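Local coordinates for protein enoyl-CoA hydratase (Mycobacterium avium, PDB 3OC7) that probably catalyses the reversible addition of water to the double bond of enoyl-CoA thioesters in fatty acid metabolism, as a member of the crotonase family, at residues A98-V111 against K219-D231. Residues are numbered along the deposited sequence; the frame is centred on the assembly and turned at random. Where two conformers were deposited one is given.
Sequences AALMRAIVESRLPV and KALTTAAVLERFD. With EDO (1,2-ethanediol), chain B; EDO (1,2-ethanediol), chain C.
K219 and F230 reach from the long helix 212-245 of this crotonase-fold subunit onto helix 86-106 and the turn that leads into sheet strand 111-115. The two helix segments run roughly antiparallel, at 157°, with axes 10.7 Å apart.

Polar contacts hold both ends. At one end K219 is stretched out, with CG anti to the backbone N (chi1 174°) and the chain extended beyond it. This carries the ammonium group to the last turn of helix 86-106, where K219 NZ donates to I104 O at 3.0 Å and to L109 O at 2.9 Å. K219 NZ also forms a salt bridge with D131 OD2, which accepts from V111 N as well. The turn itself is an ST turn, with L109 N bonded to S107 OG. L173 of the second subunit packs on K219 and P110.

At the other end R102 meets D231 end-on. R102 NH1 and R102 NH2 both donate to D231 OD1, which lies in the guanidinium plane. R102 NE turns to E106 OE2 on its own helix, so one arginine joins two acids.

V105 CG1 packs in the middle, 3.8 Å from both L227 CD2 and T223 CB. Nearer the salt bridge, the F230 ring presents its edge to M101 CB, and L157 and T158 of helix 156-159 also touch this ring.

One water links the V105 carbonyl to the T223 hydroxyl: it donates to V105 O at 2.8 Å and lies 2.9 Å from T223 OG1.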
loop_
_atom_site.group_PDB
_atom_site.type_symbol
_atom_site.label_atom_id
_atom_site.label_comp_id
_atom_site.label_asym_id
_atom_site.label_seq_id
_atom_site.Cartn_x
_atom_site.Cartn_y
_atom_site.Cartn_z
ATOM N N ALA A 98 -6.588 -19.976 11.155
ATOM C CA ALA A 98 -7.456 -19.105 10.344
ATOM C C ALA A 98 -8.747 -18.697 11.068
ATOM O O ALA A 98 -9.144 -17.514 11.033
ATOM C CB ALA A 98 -7.770 -19.765 8.991
ATOM N N ALA A 99 -9.389 -19.644 11.764
ATOM C CA ALA A 99 -10.631 -19.341 12.490
ATOM C C ALA A 99 -10.453 -18.367 13.673
ATOM O O ALA A 99 -11.341 -17.538 13.941
ATOM C CB ALA A 99 -11.308 -20.642 12.949
ATOM N N LEU A 100 -9.307 -18.458 14.354
ATOM C CA LEU A 100 -8.975 -17.524 15.430
ATOM C C LEU A 100 -8.732 -16.113 14.899
ATOM O O LEU A 100 -9.263 -15.140 15.451
ATOM C CB LEU A 100 -7.796 -18.036 16.286
ATOM C CG LEU A 100 -7.299 -17.103 17.409
ATOM C CD1 LEU A 100 -8.408 -16.819 18.442
ATOM C CD2 LEU A 100 -6.054 -17.726 18.059
ATOM N N MET A 101 -7.928 -16.005 13.848
ATOM C CA MET A 101 -7.729 -14.700 13.190
ATOM C C MET A 101 -9.043 -14.084 12.707
ATOM O O MET A 101 -9.304 -12.882 12.919
ATOM C CB MET A 101 -6.725 -14.821 12.025
ATOM C CG MET A 101 -5.268 -15.185 12.445
ATOM S SD MET A 101 -4.087 -15.058 11.058
ATOM C CE MET A 101 -4.833 -16.223 9.879
ATOM N N ARG A 102 -9.890 -14.904 12.091
ATOM C CA ARG A 102 -11.197 -14.452 11.588
ATOM C C ARG A 102 -12.152 -13.938 12.707
ATOM O O ARG A 102 -12.880 -12.951 12.496
ATOM C CB ARG A 102 -11.877 -15.532 10.709
ATOM C CG ARG A 102 -13.087 -15.002 9.913
ATOM C CD ARG A 102 -13.617 -15.938 8.804
ATOM N NE ARG A 102 -14.609 -15.219 7.986
ATOM C CZ ARG A 102 -14.841 -15.413 6.693
ATOM N NH1 ARG A 102 -14.172 -16.337 5.996
ATOM N NH2 ARG A 102 -15.772 -14.673 6.089
ATOM N N ALA A 103 -12.126 -14.580 13.882
ATOM C CA ALA A 103 -12.921 -14.133 15.047
ATOM C C ALA A 103 -12.526 -12.711 15.497
ATOM O O ALA A 103 -13.389 -11.874 15.803
ATOM C CB ALA A 103 -12.818 -15.123 16.224
ATOM N N ILE A 104 -11.214 -12.429 15.509
ATOM C CA ILE A 104 -10.708 -11.087 15.861
ATOM C C ILE A 104 -11.184 -10.063 14.798
ATOM O O ILE A 104 -11.723 -8.993 15.133
ATOM C CB ILE A 104 -9.138 -11.078 16.005
ATOM C CG1 ILE A 104 -8.680 -11.929 17.204
ATOM C CG2 ILE A 104 -8.590 -9.629 16.104
ATOM C CD1 ILE A 104 -7.194 -12.206 17.225
ATOM N N VAL A 105 -11.007 -10.393 13.513
ATOM C CA VAL A 105 -11.389 -9.496 12.404
ATOM C C VAL A 105 -12.918 -9.203 12.341
ATOM O O VAL A 105 -13.314 -8.054 12.023
ATOM C CB VAL A 105 -10.818 -10.006 11.038
ATOM C CG1 VAL A 105 -11.236 -9.098 9.884
ATOM C CG2 VAL A 105 -9.299 -10.062 11.069
ATOM N N GLU A 106 -13.757 -10.197 12.672
ATOM C CA GLU A 106 -15.240 -10.068 12.609
ATOM C C GLU A 106 -15.877 -9.318 13.802
ATOM O O GLU A 106 -17.054 -8.937 13.734
ATOM C CB GLU A 106 -15.925 -11.452 12.449
ATOM C CG GLU A 106 -15.763 -12.076 11.049
ATOM C CD GLU A 106 -16.408 -13.470 10.910
ATOM O OE1 GLU A 106 -16.604 -14.148 11.934
ATOM O OE2 GLU A 106 -16.691 -13.898 9.771
ATOM N N SER A 107 -15.141 -9.164 14.908
ATOM C CA SER A 107 -15.724 -8.607 16.165
ATOM C C SER A 107 -16.285 -7.174 16.009
ATOM O O SER A 107 -15.704 -6.361 15.294
ATOM C CB SER A 107 -14.656 -8.615 17.273
ATOM O OG SER A 107 -15.157 -8.132 18.532
ATOM N N ARG A 108 -17.395 -6.868 16.690
ATOM C CA ARG A 108 -17.919 -5.478 16.805
ATOM C C ARG A 108 -16.920 -4.529 17.479
ATOM O O ARG A 108 -17.021 -3.306 17.328
ATOM C CB ARG A 108 -19.279 -5.428 17.558
ATOM C CG ARG A 108 -19.176 -5.542 19.102
ATOM C CD ARG A 108 -20.523 -5.346 19.868
ATOM N NE ARG A 108 -20.372 -5.469 21.330
ATOM C CZ ARG A 108 -20.049 -4.476 22.160
ATOM N NH1 ARG A 108 -19.791 -3.256 21.692
ATOM N NH2 ARG A 108 -19.964 -4.710 23.471
ATOM N N LEU A 109 -15.986 -5.107 18.247
ATOM C CA LEU A 109 -15.020 -4.362 19.084
ATOM C C LEU A 109 -13.671 -4.134 18.384
ATOM O O LEU A 109 -13.086 -5.094 17.844
ATOM C CB LEU A 109 -14.756 -5.132 20.394
ATOM C CG LEU A 109 -15.923 -5.411 21.342
ATOM C CD1 LEU A 109 -15.533 -6.431 22.413
ATOM C CD2 LEU A 109 -16.405 -4.114 21.976
ATOM N N PRO A 110 -13.154 -2.880 18.404
ATOM C CA PRO A 110 -11.724 -2.681 18.098
ATOM C C PRO A 110 -10.814 -3.508 19.049
ATOM O O PRO A 110 -11.069 -3.547 20.283
ATOM C CB PRO A 110 -11.525 -1.163 18.319
ATOM C CG PRO A 110 -12.918 -0.549 18.113
ATOM C CD PRO A 110 -13.833 -1.602 18.738
ATOM N N VAL A 111 -9.794 -4.176 18.487
ATOM C CA VAL A 111 -8.819 -4.998 19.256
ATOM C C VAL A 111 -7.385 -4.436 19.083
ATOM O O VAL A 111 -6.891 -4.283 17.937
ATOM C CB VAL A 111 -8.879 -6.509 18.850
ATOM C CG1 VAL A 111 -7.966 -7.335 19.772
ATOM C CG2 VAL A 111 -10.305 -7.058 18.884
ATOM N N LYS A 219 -14.998 0.257 11.937
ATOM C CA LYS A 219 -14.158 -0.956 11.784
ATOM C C LYS A 219 -14.513 -1.792 10.522
ATOM O O LYS A 219 -13.612 -2.176 9.737
ATOM C CB LYS A 219 -14.213 -1.833 13.047
ATOM C CG LYS A 219 -13.483 -3.184 12.926
ATOM C CD LYS A 219 -13.259 -3.929 14.259
ATOM C CE LYS A 219 -12.782 -5.360 14.000
ATOM N NZ LYS A 219 -12.184 -6.011 15.217
ATOM N N ALA A 220 -15.806 -2.079 10.321
ATOM C CA ALA A 220 -16.250 -2.907 9.188
ATOM C C ALA A 220 -15.829 -2.335 7.809
ATOM O O ALA A 220 -15.511 -3.092 6.874
ATOM C CB ALA A 220 -17.758 -3.147 9.244
ATOM N N LEU A 221 -15.785 -1.006 7.686
ATOM C CA LEU A 221 -15.286 -0.408 6.422
ATOM C C LEU A 221 -13.840 -0.862 6.095
ATOM O O LEU A 221 -13.504 -1.155 4.923
ATOM C CB LEU A 221 -15.382 1.124 6.451
ATOM C CG LEU A 221 -16.790 1.738 6.521
ATOM C CD1 LEU A 221 -16.708 3.164 7.041
ATOM C CD2 LEU A 221 -17.476 1.697 5.148
ATOM N N THR A 222 -13.007 -0.955 7.144
ATOM C CA THR A 222 -11.575 -1.311 7.027
ATOM C C THR A 222 -11.295 -2.823 6.931
ATOM O O THR A 222 -10.196 -3.209 6.492
ATOM C CB THR A 222 -10.693 -0.680 8.170
ATOM O OG1 THR A 222 -10.918 -1.351 9.430
ATOM C CG2 THR A 222 -10.953 0.846 8.301
ATOM N N THR A 223 -12.270 -3.666 7.303
ATOM C CA THR A 223 -12.082 -5.139 7.294
ATOM C C THR A 223 -12.709 -5.894 6.111
ATOM O O THR A 223 -12.415 -7.082 5.926
ATOM C CB THR A 223 -12.642 -5.807 8.588
ATOM O OG1 THR A 223 -14.055 -5.558 8.676
ATOM C CG2 THR A 223 -11.921 -5.308 9.850
ATOM N N ALA A 224 -13.546 -5.218 5.316
ATOM C CA ALA A 224 -14.263 -5.859 4.199
ATOM C C ALA A 224 -13.337 -6.585 3.217
ATOM O O ALA A 224 -13.585 -7.753 2.867
ATOM C CB ALA A 224 -15.155 -4.836 3.462
ATOM N N ALA A 225 -12.256 -5.920 2.801
ATOM C CA ALA A 225 -11.288 -6.529 1.854
ATOM C C ALA A 225 -10.523 -7.727 2.449
ATOM O O ALA A 225 -10.239 -8.714 1.742
ATOM C CB ALA A 225 -10.301 -5.482 1.310
ATOM N N VAL A 226 -10.196 -7.647 3.741
ATOM C CA VAL A 226 -9.547 -8.751 4.470
ATOM C C VAL A 226 -10.443 -10.009 4.524
ATOM O O VAL A 226 -9.977 -11.123 4.215
ATOM C CB VAL A 226 -9.089 -8.316 5.906
ATOM C CG1 VAL A 226 -8.460 -9.484 6.682
ATOM C CG2 VAL A 226 -8.079 -7.151 5.820
ATOM N N LEU A 227 -11.725 -9.841 4.855
ATOM C CA LEU A 227 -12.641 -10.985 4.921
ATOM C C LEU A 227 -12.867 -11.664 3.540
ATOM O O LEU A 227 -13.028 -12.903 3.464
ATOM C CB LEU A 227 -13.953 -10.578 5.607
ATOM C CG LEU A 227 -13.794 -10.206 7.096
ATOM C CD1 LEU A 227 -15.038 -9.502 7.653
ATOM C CD2 LEU A 227 -13.434 -11.442 7.916
ATOM N N GLU A 228 -12.827 -10.864 2.466
ATOM C CA GLU A 228 -12.918 -11.392 1.094
ATOM C C GLU A 228 -11.746 -12.311 0.761
ATOM O O GLU A 228 -11.933 -13.343 0.072
ATOM C CB GLU A 228 -12.979 -10.264 0.057
ATOM C CG GLU A 228 -14.259 -9.456 0.052
ATOM C CD GLU A 228 -14.175 -8.247 -0.874
ATOM O OE1 GLU A 228 -13.777 -8.411 -2.052
ATOM O OE2 GLU A 228 -14.503 -7.127 -0.426
ATOM N N ARG A 229 -10.551 -11.958 1.248
ATOM C CA ARG A 229 -9.328 -12.769 1.055
ATOM C C ARG A 229 -9.424 -14.125 1.787
ATOM O O ARG A 229 -9.056 -15.169 1.217
ATOM C CB ARG A 229 -8.065 -11.968 1.465
ATOM C CG ARG A 229 -6.728 -12.682 1.225
ATOM C CD ARG A 229 -5.520 -11.921 1.789
ATOM N NE ARG A 229 -5.251 -10.667 1.074
ATOM C CZ ARG A 229 -4.326 -10.506 0.130
ATOM N NH1 ARG A 229 -3.552 -11.518 -0.243
ATOM N NH2 ARG A 229 -4.173 -9.313 -0.436
ATOM N N PHE A 230 -9.935 -14.115 3.026
ATOM C CA PHE A 230 -10.238 -15.357 3.769
ATOM C C PHE A 230 -11.202 -16.258 2.960
ATOM O O PHE A 230 -10.954 -17.464 2.806
ATOM C CB PHE A 230 -10.864 -15.061 5.155
ATOM C CG PHE A 230 -9.869 -14.746 6.282
ATOM C CD1 PHE A 230 -9.209 -13.522 6.348
ATOM C CD2 PHE A 230 -9.669 -15.673 7.333
ATOM C CE1 PHE A 230 -8.334 -13.223 7.423
ATOM C CE2 PHE A 230 -8.801 -15.396 8.420
ATOM C CZ PHE A 230 -8.132 -14.161 8.468
ATOM N N ASP A 231 -12.296 -15.684 2.444
ATOM C CA ASP A 231 -13.270 -16.441 1.637
ATOM C C ASP A 231 -12.604 -17.147 0.427
ATOM O O ASP A 231 -12.869 -18.330 0.176
ATOM C CB ASP A 231 -14.403 -15.521 1.144
ATOM C CG ASP A 231 -15.404 -15.150 2.230
ATOM O OD1 ASP A 231 -15.471 -15.812 3.293
ATOM O OD2 ASP A 231 -16.158 -14.182 1.983
HETATM C C1 EDO B . -15.564 0.282 0.718
HETATM O O1 EDO B . -14.984 0.507 -0.573
HETATM C C2 EDO B . -14.840 -0.850 1.435
HETATM O O2 EDO B . -15.469 -1.028 2.712
HETATM C C1 EDO C . -2.730 -15.340 -0.249
HETATM O O1 EDO C . -3.809 -14.511 0.196
HETATM C C2 EDO C . -2.049 -14.719 -1.463
HETATM O O2 EDO C . -0.986 -15.597 -1.860
HETATM O O HOH W 1 -15.423 -6.486 11.023
#